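Long-range contacts in 5-formaminoimidazole-4-carboxamide-1-(beta)-D-ribofuranosyl 5'-monophosphate synthetase (Methanocaldococcus jannaschii, PDB 2R7K), which catalyses the ATP- and formate-dependent, folate-independent formylation of AICAR to FAICAR in purine biosynthesis, as a homohexamer: residues N206-Y211 / D226-S231; C295-C300 / V308-A313; L268-E273 / L304-F309. All coordinates share one frame; numbering follows the deposited sequence.

Contact 1 (N206-Y211 / D226-S231); sequences NFCIHY and DKRYES. With ACP (phosphomethylphosphonic acid adenylate ester), chain E; AMZ (aminoimidazole 4-carboxamide ribonucleotide), chain F.
With chi1 at -176° the N206 side chain extends away from its own N and brings its amide to the facing strand, and D226 sets CG between its own N and carbonyl carbon (chi1 72°), tilting the carboxylate back over C208 toward H210. N206 OD1 there receives the backbone N of R228 at 2.8 Å, in the carbonyl plane and nearly straight, so a side chain takes the place of a main-chain acceptor where the strands diverge. The other end of the amide, ND2, is held by S298 O. The segments belong to the 205-214/219-230 hairpin, inside the five-stranded antiparallel sheet of the ATP-grasp domain, and C208 and D226 form a hydrogen-bonded pair, with C208 N 2.8 Å from D226 O. On the face of this pair, H210 NE2 gives a short hydrogen bond to D226 OD1 at 2.5 Å, ring and carboxylate only 18° from coplanar. D226 OD2 uses its syn lone pair for R228 NH1 at 3.1 Å, a salt bridge lying in the guanidinium plane; R228 NH2 has a second carboxylate, D316. C208 SG sits over one face of that guanidinium, 3.5 Å from R228 NH1, and O5 of the bound AICAR lies over the opposite face. Farther along, E230 OE1 accepts O2' of the ATP analogue at 3.0 Å.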
loop_
_atom_site.group_PDB
_atom_site.type_symbol
_atom_site.label_atom_id
_atom_site.label_comp_id
_atom_site.label_asym_id
_atom_site.label_seq_id
_atom_site.Cartn_x
_atom_site.Cartn_y
_atom_site.Cartn_z
ATOM N N ASN A 206 10.219 24.625 21.534
ATOM C CA ASN A 206 11.125 23.501 21.375
ATOM C C ASN A 206 10.953 22.750 20.051
ATOM O O ASN A 206 9.874 22.235 19.747
ATOM C CB ASN A 206 10.913 22.519 22.525
ATOM C CG ASN A 206 11.894 21.356 22.503
ATOM O OD1 ASN A 206 11.561 20.264 22.946
ATOM N ND2 ASN A 206 13.112 21.594 22.017
ATOM N N PHE A 207 12.024 22.692 19.271
ATOM C CA PHE A 207 12.092 21.795 18.116
ATOM C C PHE A 207 13.347 20.948 18.231
ATOM O O PHE A 207 14.456 21.459 18.099
ATOM C CB PHE A 207 12.140 22.588 16.818
ATOM C CG PHE A 207 10.932 23.445 16.592
ATOM C CD1 PHE A 207 9.827 22.946 15.923
ATOM C CD2 PHE A 207 10.902 24.755 17.044
ATOM C CE1 PHE A 207 8.713 23.738 15.706
ATOM C CE2 PHE A 207 9.783 25.548 16.836
ATOM C CZ PHE A 207 8.688 25.034 16.163
ATOM N N CYS A 208 13.167 19.662 18.522
ATOM C CA CYS A 208 14.253 18.698 18.435
ATOM C C CYS A 208 14.276 18.155 17.007
ATOM O O CYS A 208 13.420 17.379 16.611
ATOM C CB CYS A 208 14.062 17.584 19.461
ATOM S SG CYS A 208 13.833 18.222 21.172
ATOM N N ILE A 209 15.248 18.597 16.225
ATOM C CA ILE A 209 15.247 18.318 14.794
ATOM C C ILE A 209 16.096 17.092 14.481
ATOM O O ILE A 209 17.278 17.028 14.824
ATOM C CB ILE A 209 15.718 19.548 14.010
ATOM C CG1 ILE A 209 14.816 20.739 14.356
ATOM C CG2 ILE A 209 15.692 19.276 12.512
ATOM C CD1 ILE A 209 15.435 22.095 14.061
ATOM N N HIS A 210 15.475 16.104 13.850
ATOM C CA HIS A 210 16.163 14.854 13.563
ATOM C C HIS A 210 16.639 14.817 12.111
ATOM O O HIS A 210 15.834 14.826 11.164
ATOM C CB HIS A 210 15.282 13.652 13.922
ATOM C CG HIS A 210 14.714 13.721 15.310
ATOM N ND1 HIS A 210 15.426 13.339 16.431
ATOM C CD2 HIS A 210 13.507 14.140 15.757
ATOM C CE1 HIS A 210 14.681 13.521 17.506
ATOM N NE2 HIS A 210 13.512 14.003 17.125
ATOM N N TYR A 211 17.956 14.800 11.950
ATOM C CA TYR A 211 18.582 14.757 10.635
ATOM C C TYR A 211 19.198 13.382 10.365
ATOM O O TYR A 211 19.442 12.598 11.281
ATOM C CB TYR A 211 19.711 15.785 10.521
ATOM C CG TYR A 211 19.385 17.232 10.797
ATOM C CD1 TYR A 211 19.207 18.126 9.759
ATOM C CD2 TYR A 211 19.316 17.719 12.104
ATOM C CE1 TYR A 211 18.936 19.465 10.003
ATOM C CE2 TYR A 211 19.041 19.058 12.359
ATOM C CZ TYR A 211 18.855 19.920 11.309
ATOM O OH TYR A 211 18.586 21.242 11.547
ATOM N N ASP A 226 10.327 16.657 17.024
ATOM C CA ASP A 226 9.466 16.526 18.202
ATOM C C ASP A 226 9.740 17.650 19.206
ATOM O O ASP A 226 10.764 18.328 19.136
ATOM C CB ASP A 226 9.690 15.174 18.904
ATOM C CG ASP A 226 11.036 15.102 19.649
ATOM O OD1 ASP A 226 12.075 14.963 18.972
ATOM O OD2 ASP A 226 11.062 15.147 20.913
ATOM N N LYS A 227 8.815 17.836 20.143
ATOM C CA LYS A 227 9.091 18.633 21.331
ATOM C C LYS A 227 9.095 17.707 22.542
ATOM O O LYS A 227 8.361 16.723 22.590
ATOM C CB LYS A 227 8.080 19.772 21.498
ATOM C CG LYS A 227 6.713 19.368 22.030
ATOM C CD LYS A 227 5.815 20.599 22.223
ATOM C CE LYS A 227 4.800 20.370 23.333
ATOM N NZ LYS A 227 4.012 21.588 23.656
ATOM N N ARG A 228 9.942 18.019 23.511
ATOM C CA ARG A 228 10.108 17.173 24.680
ATOM C C ARG A 228 8.907 17.324 25.587
ATOM O O ARG A 228 8.259 18.378 25.608
ATOM C CB ARG A 228 11.373 17.563 25.450
ATOM C CG ARG A 228 12.650 17.429 24.651
ATOM C CD ARG A 228 12.942 15.972 24.359
ATOM N NE ARG A 228 14.354 15.754 24.067
ATOM C CZ ARG A 228 14.822 15.210 22.946
ATOM N NH1 ARG A 228 13.992 14.806 21.995
ATOM N NH2 ARG A 228 16.130 15.063 22.786
ATOM N N TYR A 229 8.616 16.254 26.321
ATOM C CA TYR A 229 7.536 16.217 27.288
ATOM C C TYR A 229 8.215 15.792 28.574
ATOM O O TYR A 229 8.561 14.619 28.743
ATOM C CB TYR A 229 6.493 15.187 26.849
ATOM C CG TYR A 229 5.137 15.334 27.462
ATOM C CD1 TYR A 229 4.610 16.585 27.737
ATOM C CD2 TYR A 229 4.354 14.218 27.731
ATOM C CE1 TYR A 229 3.352 16.720 28.283
ATOM C CE2 TYR A 229 3.090 14.347 28.268
ATOM C CZ TYR A 229 2.600 15.601 28.546
ATOM O OH TYR A 229 1.347 15.744 29.099
ATOM N N GLU A 230 8.426 16.756 29.471
ATOM C CA GLU A 230 9.296 16.569 30.635
ATOM C C GLU A 230 8.548 16.709 31.967
ATOM O O GLU A 230 7.632 17.507 32.085
ATOM C CB GLU A 230 10.472 17.552 30.557
ATOM C CG GLU A 230 11.476 17.204 29.468
ATOM C CD GLU A 230 12.327 18.378 29.025
ATOM O OE1 GLU A 230 11.908 19.538 29.210
ATOM O OE2 GLU A 230 13.423 18.131 28.477
ATOM N N SER A 231 8.938 15.913 32.958
ATOM C CA SER A 231 8.319 15.944 34.283
ATOM C C SER A 231 9.378 16.354 35.323
ATOM O O SER A 231 10.501 15.860 35.279
ATOM C CB SER A 231 7.744 14.565 34.611
ATOM O OG SER A 231 6.969 14.574 35.798
HETATM P PG ACP E . 18.626 14.493 29.116
HETATM O O1G ACP E . 18.495 13.931 30.513
HETATM O O2G ACP E . 19.819 13.956 28.358
HETATM O O3G ACP E . 17.334 14.467 28.330
HETATM P PB ACP E . 19.534 16.997 27.799
HETATM O O1B ACP E . 18.796 16.335 26.661
HETATM O O2B ACP E . 21.048 16.986 27.754
HETATM C C3B ACP E . 18.984 16.251 29.358
HETATM P PA ACP E . 19.403 19.608 28.938
HETATM O O1A ACP E . 20.381 20.595 28.358
HETATM O O2A ACP E . 19.670 18.921 30.253
HETATM O O3A ACP E . 19.063 18.537 27.779
HETATM O "O5'" ACP E . 17.998 20.356 29.084
HETATM C "C5'" ACP E . 16.946 19.752 29.820
HETATM C "C4'" ACP E . 15.709 20.557 29.486
HETATM O "O4'" ACP E . 15.834 21.876 30.026
HETATM C "C3'" ACP E . 15.557 20.750 27.985
HETATM O "O3'" ACP E . 14.835 19.680 27.359
HETATM C "C2'" ACP E . 14.823 22.070 27.895
HETATM O "O2'" ACP E . 13.421 21.832 28.009
HETATM C "C1'" ACP E . 15.311 22.845 29.118
HETATM N N9 ACP E . 16.424 23.729 28.717
HETATM C C8 ACP E . 17.695 23.322 28.529
HETATM N N7 ACP E . 18.486 24.355 28.154
HETATM C C5 ACP E . 17.710 25.455 28.106
HETATM C C6 ACP E . 17.918 26.885 27.798
HETATM N N6 ACP E . 19.139 27.351 27.444
HETATM N N1 ACP E . 16.847 27.703 27.864
HETATM C C2 ACP E . 15.624 27.252 28.213
HETATM N N3 ACP E . 15.364 25.964 28.511
HETATM C C4 ACP E . 16.349 25.035 28.469
HETATM O O5 AMZ F . 13.505 11.882 24.158
HETATM C C6 AMZ F . 13.409 10.761 24.659
HETATM N N2 AMZ F . 12.316 9.996 24.636
HETATM C C3A AMZ F . 14.594 10.144 25.377
HETATM C C7A AMZ F . 15.828 10.732 25.520
HETATM N N3 AMZ F . 16.184 11.928 25.055
HETATM N N1 AMZ F . 14.622 8.958 25.968
HETATM C C5 AMZ F . 15.853 8.803 26.473
HETATM N N AMZ F . 16.592 9.885 26.198
HETATM C C1 AMZ F . 17.998 10.095 26.572
HETATM C C2 AMZ F . 18.096 10.619 28.005
HETATM C C3 AMZ F . 18.468 9.389 28.811
HETATM O O2 AMZ F . 19.333 9.782 29.875
HETATM O O1 AMZ F . 19.168 11.565 28.061
HETATM O O AMZ F . 18.641 8.794 26.524
HETATM C C AMZ F . 19.258 8.547 27.802
HETATM C C4 AMZ F . 19.082 7.056 28.098
HETATM O O3 AMZ F . 17.700 6.714 28.046
HETATM P P AMZ F . 17.080 5.694 29.110
HETATM O OP1 AMZ F . 17.629 4.312 29.056
HETATM O O4 AMZ F . 17.324 6.355 30.570
HETATM O OP2 AMZ F . 15.482 5.712 28.870
HETATM O O HOH W 1 9.440 21.317 25.473
#

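Contact 2 (C295-C300 / V308-A313); sequences CLQSLC and VFEMSA. With ACP (phosphomethylphosphonic acid adenylate ester), chain E.
Backbone hydrogen bonds join C295 to S312 in both directions, S312 N lying 3.0 Å from C295 O, while Q297 N donates to E310 O at 2.9 Å. Q297 O receives F309 N at 3.0 Å and, weakly, E310 N, a classic beta bulge that shifts the register by one before S298 pairs with V308. Apolar contacts gather on the face of L296, whose CD2 reaches M311 CB and V308 CG1. A chi1 of 63° sets F309 CG between its own N and carbonyl carbon, which lays a ring face over Q297 O; Q297 CB makes a CH-pi contact 4.2 Å from the F309 centroid, and L299 CD1 touches F309 CD2 at 3.8 Å. With an alanine here, Q297 CB and L299 CD1 would probably lose this packing, and the analogue's ribose the ring beside its C3', now 3.6 Å from F309 CE1. Among the polar side chains, Q297 and E310 run side by side, Q297 OE1 3.3 Å from E310 CG, and Q297 NE2 donates to the beta-phosphate oxygen O1B at 3.3 Å. Both are predicted magnesium ligands, so the bulged hairpin is consistent with the metal-nucleotide site of an ATP-grasp enzyme.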
loop_
_atom_site.group_PDB
_atom_site.type_symbol
_atom_site.label_atom_id
_atom_site.label_comp_id
_atom_site.label_asym_id
_atom_site.label_seq_id
_atom_site.Cartn_x
_atom_site.Cartn_y
_atom_site.Cartn_z
ATOM N N CYS A 295 20.740 14.824 15.948
ATOM C CA CYS A 295 19.655 15.692 16.390
ATOM C C CYS A 295 20.183 17.034 16.885
ATOM O O CYS A 295 21.140 17.079 17.661
ATOM C CB CYS A 295 18.883 14.995 17.513
ATOM S SG CYS A 295 17.504 15.924 18.174
ATOM N N LEU A 296 19.578 18.123 16.418
ATOM C CA LEU A 296 19.759 19.427 17.053
ATOM C C LEU A 296 18.548 19.719 17.929
ATOM O O LEU A 296 17.426 19.796 17.436
ATOM C CB LEU A 296 19.913 20.539 16.018
ATOM C CG LEU A 296 21.172 20.493 15.154
ATOM C CD1 LEU A 296 21.207 21.738 14.294
ATOM C CD2 LEU A 296 22.420 20.384 16.010
ATOM N N GLN A 297 18.773 19.874 19.229
ATOM C CA GLN A 297 17.699 20.207 20.160
ATOM C C GLN A 297 17.676 21.713 20.362
ATOM O O GLN A 297 18.571 22.292 20.973
ATOM C CB GLN A 297 17.909 19.475 21.479
ATOM C CG GLN A 297 17.957 17.971 21.308
ATOM C CD GLN A 297 18.735 17.286 22.399
ATOM O OE1 GLN A 297 19.781 16.681 22.146
ATOM N NE2 GLN A 297 18.237 17.377 23.628
ATOM N N SER A 298 16.655 22.355 19.827
ATOM C CA SER A 298 16.668 23.798 19.727
ATOM C C SER A 298 15.461 24.488 20.364
ATOM O O SER A 298 14.470 23.852 20.729
ATOM C CB SER A 298 16.799 24.209 18.263
ATOM O OG SER A 298 15.640 23.842 17.539
ATOM N N LEU A 299 15.582 25.799 20.520
ATOM C CA LEU A 299 14.483 26.622 20.958
ATOM C C LEU A 299 14.352 27.751 19.971
ATOM O O LEU A 299 15.342 28.364 19.590
ATOM C CB LEU A 299 14.735 27.157 22.367
ATOM C CG LEU A 299 14.675 26.092 23.458
ATOM C CD1 LEU A 299 15.361 26.569 24.743
ATOM C CD2 LEU A 299 13.228 25.664 23.708
ATOM N N CYS A 300 13.131 28.003 19.523
ATOM C CA CYS A 300 12.906 29.057 18.554
ATOM C C CYS A 300 12.454 30.328 19.272
ATOM O O CYS A 300 11.350 30.384 19.809
ATOM C CB CYS A 300 11.869 28.627 17.508
ATOM S SG CYS A 300 11.697 29.807 16.153
ATOM N N VAL A 308 20.400 26.328 19.621
ATOM C CA VAL A 308 20.688 24.939 19.952
ATOM C C VAL A 308 21.282 24.821 21.349
ATOM O O VAL A 308 22.408 25.253 21.594
ATOM C CB VAL A 308 21.684 24.333 18.936
ATOM C CG1 VAL A 308 21.907 22.860 19.209
ATOM C CG2 VAL A 308 21.198 24.573 17.520
ATOM N N PHE A 309 20.527 24.216 22.260
ATOM C CA PHE A 309 20.984 24.053 23.628
ATOM C C PHE A 309 21.557 22.669 23.851
ATOM O O PHE A 309 22.119 22.385 24.910
ATOM C CB PHE A 309 19.840 24.303 24.612
ATOM C CG PHE A 309 18.693 23.327 24.493
ATOM C CD1 PHE A 309 18.728 22.108 25.155
ATOM C CD2 PHE A 309 17.561 23.653 23.755
ATOM C CE1 PHE A 309 17.668 21.210 25.064
ATOM C CE2 PHE A 309 16.495 22.762 23.659
ATOM C CZ PHE A 309 16.553 21.541 24.315
ATOM N N GLU A 310 21.404 21.806 22.851
ATOM C CA GLU A 310 21.869 20.432 22.954
ATOM C C GLU A 310 21.945 19.782 21.565
ATOM O O GLU A 310 21.344 20.266 20.607
ATOM C CB GLU A 310 20.940 19.642 23.884
ATOM C CG GLU A 310 21.537 18.368 24.434
ATOM C CD GLU A 310 22.840 18.607 25.174
ATOM O OE1 GLU A 310 23.747 17.755 25.067
ATOM O OE2 GLU A 310 22.958 19.645 25.860
ATOM N N MET A 311 22.707 18.700 21.462
ATOM C CA MET A 311 22.799 17.932 20.227
ATOM C C MET A 311 23.179 16.500 20.544
ATOM O O MET A 311 23.733 16.217 21.605
ATOM C CB MET A 311 23.846 18.527 19.286
ATOM C CG MET A 311 25.271 18.352 19.782
ATOM S SD MET A 311 26.478 18.226 18.449
ATOM C CE MET A 311 26.277 16.504 17.998
ATOM N N SER A 312 22.867 15.593 19.622
ATOM C CA SER A 312 23.315 14.207 19.723
ATOM C C SER A 312 23.987 13.812 18.411
ATOM O O SER A 312 23.680 14.373 17.356
ATOM C CB SER A 312 22.147 13.275 20.021
ATOM O OG SER A 312 21.325 13.148 18.876
ATOM N N ALA A 313 24.909 12.858 18.484
ATOM C CA ALA A 313 25.685 12.443 17.321
ATOM C C ALA A 313 25.273 11.041 16.903
ATOM O O ALA A 313 25.936 10.387 16.097
ATOM C CB ALA A 313 27.178 12.501 17.629
HETATM P PG ACP E . 18.626 14.493 29.116
HETATM O O1G ACP E . 18.495 13.931 30.513
HETATM O O2G ACP E . 19.819 13.956 28.358
HETATM O O3G ACP E . 17.334 14.467 28.330
HETATM P PB ACP E . 19.534 16.997 27.799
HETATM O O1B ACP E . 18.796 16.335 26.661
HETATM O O2B ACP E . 21.048 16.986 27.754
HETATM C C3B ACP E . 18.984 16.251 29.358
HETATM P PA ACP E . 19.403 19.608 28.938
HETATM O O1A ACP E . 20.381 20.595 28.358
HETATM O O2A ACP E . 19.670 18.921 30.253
HETATM O O3A ACP E . 19.063 18.537 27.779
HETATM O "O5'" ACP E . 17.998 20.356 29.084
HETATM C "C5'" ACP E . 16.946 19.752 29.820
HETATM C "C4'" ACP E . 15.709 20.557 29.486
HETATM O "O4'" ACP E . 15.834 21.876 30.026
HETATM C "C3'" ACP E . 15.557 20.750 27.985
HETATM O "O3'" ACP E . 14.835 19.680 27.359
HETATM C "C2'" ACP E . 14.823 22.070 27.895
HETATM O "O2'" ACP E . 13.421 21.832 28.009
HETATM C "C1'" ACP E . 15.311 22.845 29.118
HETATM N N9 ACP E . 16.424 23.729 28.717
HETATM C C8 ACP E . 17.695 23.322 28.529
HETATM N N7 ACP E . 18.486 24.355 28.154
HETATM C C5 ACP E . 17.710 25.455 28.106
HETATM C C6 ACP E . 17.918 26.885 27.798
HETATM N N6 ACP E . 19.139 27.351 27.444
HETATM N N1 ACP E . 16.847 27.703 27.864
HETATM C C2 ACP E . 15.624 27.252 28.213
HETATM N N3 ACP E . 15.364 25.964 28.511
HETATM C C4 ACP E . 16.349 25.035 28.469
#

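Contact 3 (L268-E273 / L304-F309); sequences LPQVFE and LELVVF. With ACP (phosphomethylphosphonic acid adenylate ester), chain E.
Q270 bridges from the first turns of helix 268-285 to L304 and L306, where the loop enters edge strand 306-312 of the ATP-grasp domain's antiparallel sheet, a helix-on-sheet packing in which one side-chain amide makes the direct polar link. Before it, L268 and P269 face another subunit, packing on L30 and G50 of that neighbouring copy. The Q270 chain is extended, with chi1 at -175° and chi2 at -176°, long enough for its amide to lie against the backbone of 304-306. There it acts as both donor and acceptor: NE2 gives to L304 O at 3.1 Å, the oxygen almost in the amide plane, and OE1 takes L306 N at 2.9 Å in a bond of 170°. Two nearly straight bonds from one flat group fix its rotation and hold the backbone just where the strand starts. The next residue, V271, adds the apolar part: CG2 meets L306 CD1 at 3.8 Å, the two side chains crossing at a slant, while I263 touches both from strand 253-263. V271 O, in turn, accepts the hydroxyl of Y211. A water completes the polar link beside the strand, donating to Q270 OE1 at 2.6 Å and to L306 O at 2.8 Å.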
loop_
_atom_site.group_PDB
_atom_site.type_symbol
_atom_site.label_atom_id
_atom_site.label_comp_id
_atom_site.label_asym_id
_atom_site.label_seq_id
_atom_site.Cartn_x
_atom_site.Cartn_y
_atom_site.Cartn_z
ATOM N N LEU A 268 12.624 26.331 7.090
ATOM C CA LEU A 268 13.348 25.117 6.714
ATOM C C LEU A 268 14.727 25.393 6.099
ATOM O O LEU A 268 15.671 24.613 6.301
ATOM C CB LEU A 268 12.487 24.229 5.816
ATOM C CG LEU A 268 11.360 23.493 6.543
ATOM C CD1 LEU A 268 10.503 22.762 5.527
ATOM C CD2 LEU A 268 11.935 22.517 7.577
ATOM N N PRO A 269 14.864 26.497 5.347
ATOM C CA PRO A 269 16.216 26.813 4.896
ATOM C C PRO A 269 17.201 27.013 6.045
ATOM O O PRO A 269 18.360 26.607 5.939
ATOM C CB PRO A 269 16.028 28.105 4.100
ATOM C CG PRO A 269 14.606 28.073 3.666
ATOM C CD PRO A 269 13.876 27.448 4.819
ATOM N N GLN A 270 16.744 27.618 7.141
ATOM C CA GLN A 270 17.579 27.752 8.336
ATOM C C GLN A 270 17.870 26.373 8.913
ATOM O O GLN A 270 19.008 26.055 9.253
ATOM C CB GLN A 270 16.882 28.631 9.388
ATOM C CG GLN A 270 17.732 28.928 10.619
ATOM C CD GLN A 270 16.980 29.735 11.698
ATOM O OE1 GLN A 270 17.344 29.699 12.874
ATOM N NE2 GLN A 270 15.935 30.449 11.296
ATOM N N VAL A 271 16.824 25.558 9.025
ATOM C CA VAL A 271 16.951 24.195 9.547
ATOM C C VAL A 271 17.993 23.378 8.781
ATOM O O VAL A 271 18.846 22.714 9.384
ATOM C CB VAL A 271 15.592 23.458 9.515
ATOM C CG1 VAL A 271 15.777 21.990 9.826
ATOM C CG2 VAL A 271 14.606 24.100 10.499
ATOM N N PHE A 272 17.922 23.430 7.456
ATOM C CA PHE A 272 18.836 22.659 6.615
ATOM C C PHE A 272 20.253 23.220 6.685
ATOM O O PHE A 272 21.227 22.463 6.768
ATOM C CB PHE A 272 18.337 22.619 5.167
ATOM C CG PHE A 272 17.321 21.529 4.901
ATOM C CD1 PHE A 272 15.981 21.834 4.752
ATOM C CD2 PHE A 272 17.716 20.201 4.807
ATOM C CE1 PHE A 272 15.037 20.827 4.510
ATOM C CE2 PHE A 272 16.786 19.191 4.565
ATOM C CZ PHE A 272 15.448 19.506 4.411
ATOM N N GLU A 273 20.365 24.547 6.664
ATOM C CA GLU A 273 21.669 25.207 6.797
ATOM C C GLU A 273 22.371 24.800 8.090
ATOM O O GLU A 273 23.578 24.578 8.104
ATOM C CB GLU A 273 21.515 26.727 6.723
ATOM C CG GLU A 273 22.815 27.499 6.835
ATOM C CD GLU A 273 23.629 27.486 5.550
ATOM O OE1 GLU A 273 23.756 26.412 4.922
ATOM O OE2 GLU A 273 24.152 28.558 5.174
ATOM N N LEU A 304 12.566 34.286 15.450
ATOM C CA LEU A 304 12.642 33.156 14.511
ATOM C C LEU A 304 14.068 32.671 14.310
ATOM O O LEU A 304 14.475 32.339 13.195
ATOM C CB LEU A 304 11.987 33.498 13.173
ATOM C CG LEU A 304 10.495 33.808 13.264
ATOM C CD1 LEU A 304 9.922 34.271 11.934
ATOM C CD2 LEU A 304 9.730 32.607 13.787
ATOM N N GLU A 305 14.825 32.641 15.401
ATOM C CA GLU A 305 16.169 32.113 15.372
ATOM C C GLU A 305 16.140 30.877 16.218
ATOM O O GLU A 305 15.653 30.915 17.348
ATOM C CB GLU A 305 17.166 33.110 15.961
ATOM C CG GLU A 305 17.177 34.466 15.272
ATOM C CD GLU A 305 17.895 35.539 16.091
ATOM O OE1 GLU A 305 18.163 35.312 17.296
ATOM O OE2 GLU A 305 18.195 36.609 15.522
ATOM N N LEU A 306 16.649 29.778 15.666
ATOM C CA LEU A 306 16.738 28.527 16.406
ATOM C C LEU A 306 18.023 28.504 17.219
ATOM O O LEU A 306 19.110 28.642 16.673
ATOM C CB LEU A 306 16.679 27.327 15.447
ATOM C CG LEU A 306 15.355 27.137 14.684
ATOM C CD1 LEU A 306 15.548 26.223 13.475
ATOM C CD2 LEU A 306 14.276 26.583 15.612
ATOM N N VAL A 307 17.888 28.346 18.531
ATOM C CA VAL A 307 19.041 28.308 19.413
ATOM C C VAL A 307 19.237 26.887 19.911
ATOM O O VAL A 307 18.357 26.309 20.550
ATOM C CB VAL A 307 18.880 29.284 20.614
ATOM C CG1 VAL A 307 20.097 29.228 21.530
ATOM C CG2 VAL A 307 18.657 30.704 20.119
ATOM N N VAL A 308 20.400 26.328 19.621
ATOM C CA VAL A 308 20.688 24.939 19.952
ATOM C C VAL A 308 21.282 24.821 21.349
ATOM O O VAL A 308 22.408 25.253 21.594
ATOM C CB VAL A 308 21.684 24.333 18.936
ATOM C CG1 VAL A 308 21.907 22.860 19.209
ATOM C CG2 VAL A 308 21.198 24.573 17.520
ATOM N N PHE A 309 20.527 24.216 22.260
ATOM C CA PHE A 309 20.984 24.053 23.628
ATOM C C PHE A 309 21.557 22.669 23.851
ATOM O O PHE A 309 22.119 22.385 24.910
ATOM C CB PHE A 309 19.840 24.303 24.612
ATOM C CG PHE A 309 18.693 23.327 24.493
ATOM C CD1 PHE A 309 18.728 22.108 25.155
ATOM C CD2 PHE A 309 17.561 23.653 23.755
ATOM C CE1 PHE A 309 17.668 21.210 25.064
ATOM C CE2 PHE A 309 16.495 22.762 23.659
ATOM C CZ PHE A 309 16.553 21.541 24.315
HETATM P PG ACP E . 18.626 14.493 29.116
HETATM O O1G ACP E . 18.495 13.931 30.513
HETATM O O2G ACP E . 19.819 13.956 28.358
HETATM O O3G ACP E . 17.334 14.467 28.330
HETATM P PB ACP E . 19.534 16.997 27.799
HETATM O O1B ACP E . 18.796 16.335 26.661
HETATM O O2B ACP E . 21.048 16.986 27.754
HETATM C C3B ACP E . 18.984 16.251 29.358
HETATM P PA ACP E . 19.403 19.608 28.938
HETATM O O1A ACP E . 20.381 20.595 28.358
HETATM O O2A ACP E . 19.670 18.921 30.253
HETATM O O3A ACP E . 19.063 18.537 27.779
HETATM O "O5'" ACP E . 17.998 20.356 29.084
HETATM C "C5'" ACP E . 16.946 19.752 29.820
HETATM C "C4'" ACP E . 15.709 20.557 29.486
HETATM O "O4'" ACP E . 15.834 21.876 30.026
HETATM C "C3'" ACP E . 15.557 20.750 27.985
HETATM O "O3'" ACP E . 14.835 19.680 27.359
HETATM C "C2'" ACP E . 14.823 22.070 27.895
HETATM O "O2'" ACP E . 13.421 21.832 28.009
HETATM C "C1'" ACP E . 15.311 22.845 29.118
HETATM N N9 ACP E . 16.424 23.729 28.717
HETATM C C8 ACP E . 17.695 23.322 28.529
HETATM N N7 ACP E . 18.486 24.355 28.154
HETATM C C5 ACP E . 17.710 25.455 28.106
HETATM C C6 ACP E . 17.918 26.885 27.798
HETATM N N6 ACP E . 19.139 27.351 27.444
HETATM N N1 ACP E . 16.847 27.703 27.864
HETATM C C2 ACP E . 15.624 27.252 28.213
HETATM N N3 ACP E . 15.364 25.964 28.511
HETATM C C4 ACP E . 16.349 25.035 28.469
HETATM O O HOH W 2 19.651 29.503 14.108
#

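Overall arrangement
The three contacts lie in one antiparallel sheet and the helix packed on it. Strands 205-214 and 292-300 are neighbours, so contacts 1 and 2, their centres about 9 Å apart, are joined by F207 O to S298 OG at 2.7 Å and I209 N to L296 O at 2.8 Å. Contacts 2 and 3 share V308 and F309; helix 268-285 reaches contact 1 through V271 O, 2.6 Å from Y211 OH. Contact 1 holds a ribose hydroxyl of the ATP analogue through E230, with R228 beside the AICAR; contact 2 lies along adenine, ribose and beta-phosphate. The Q270 linkage of contact 3 lies away from the ATP analogue, though the L304 side chain is about 6 Å from a bound AICAR.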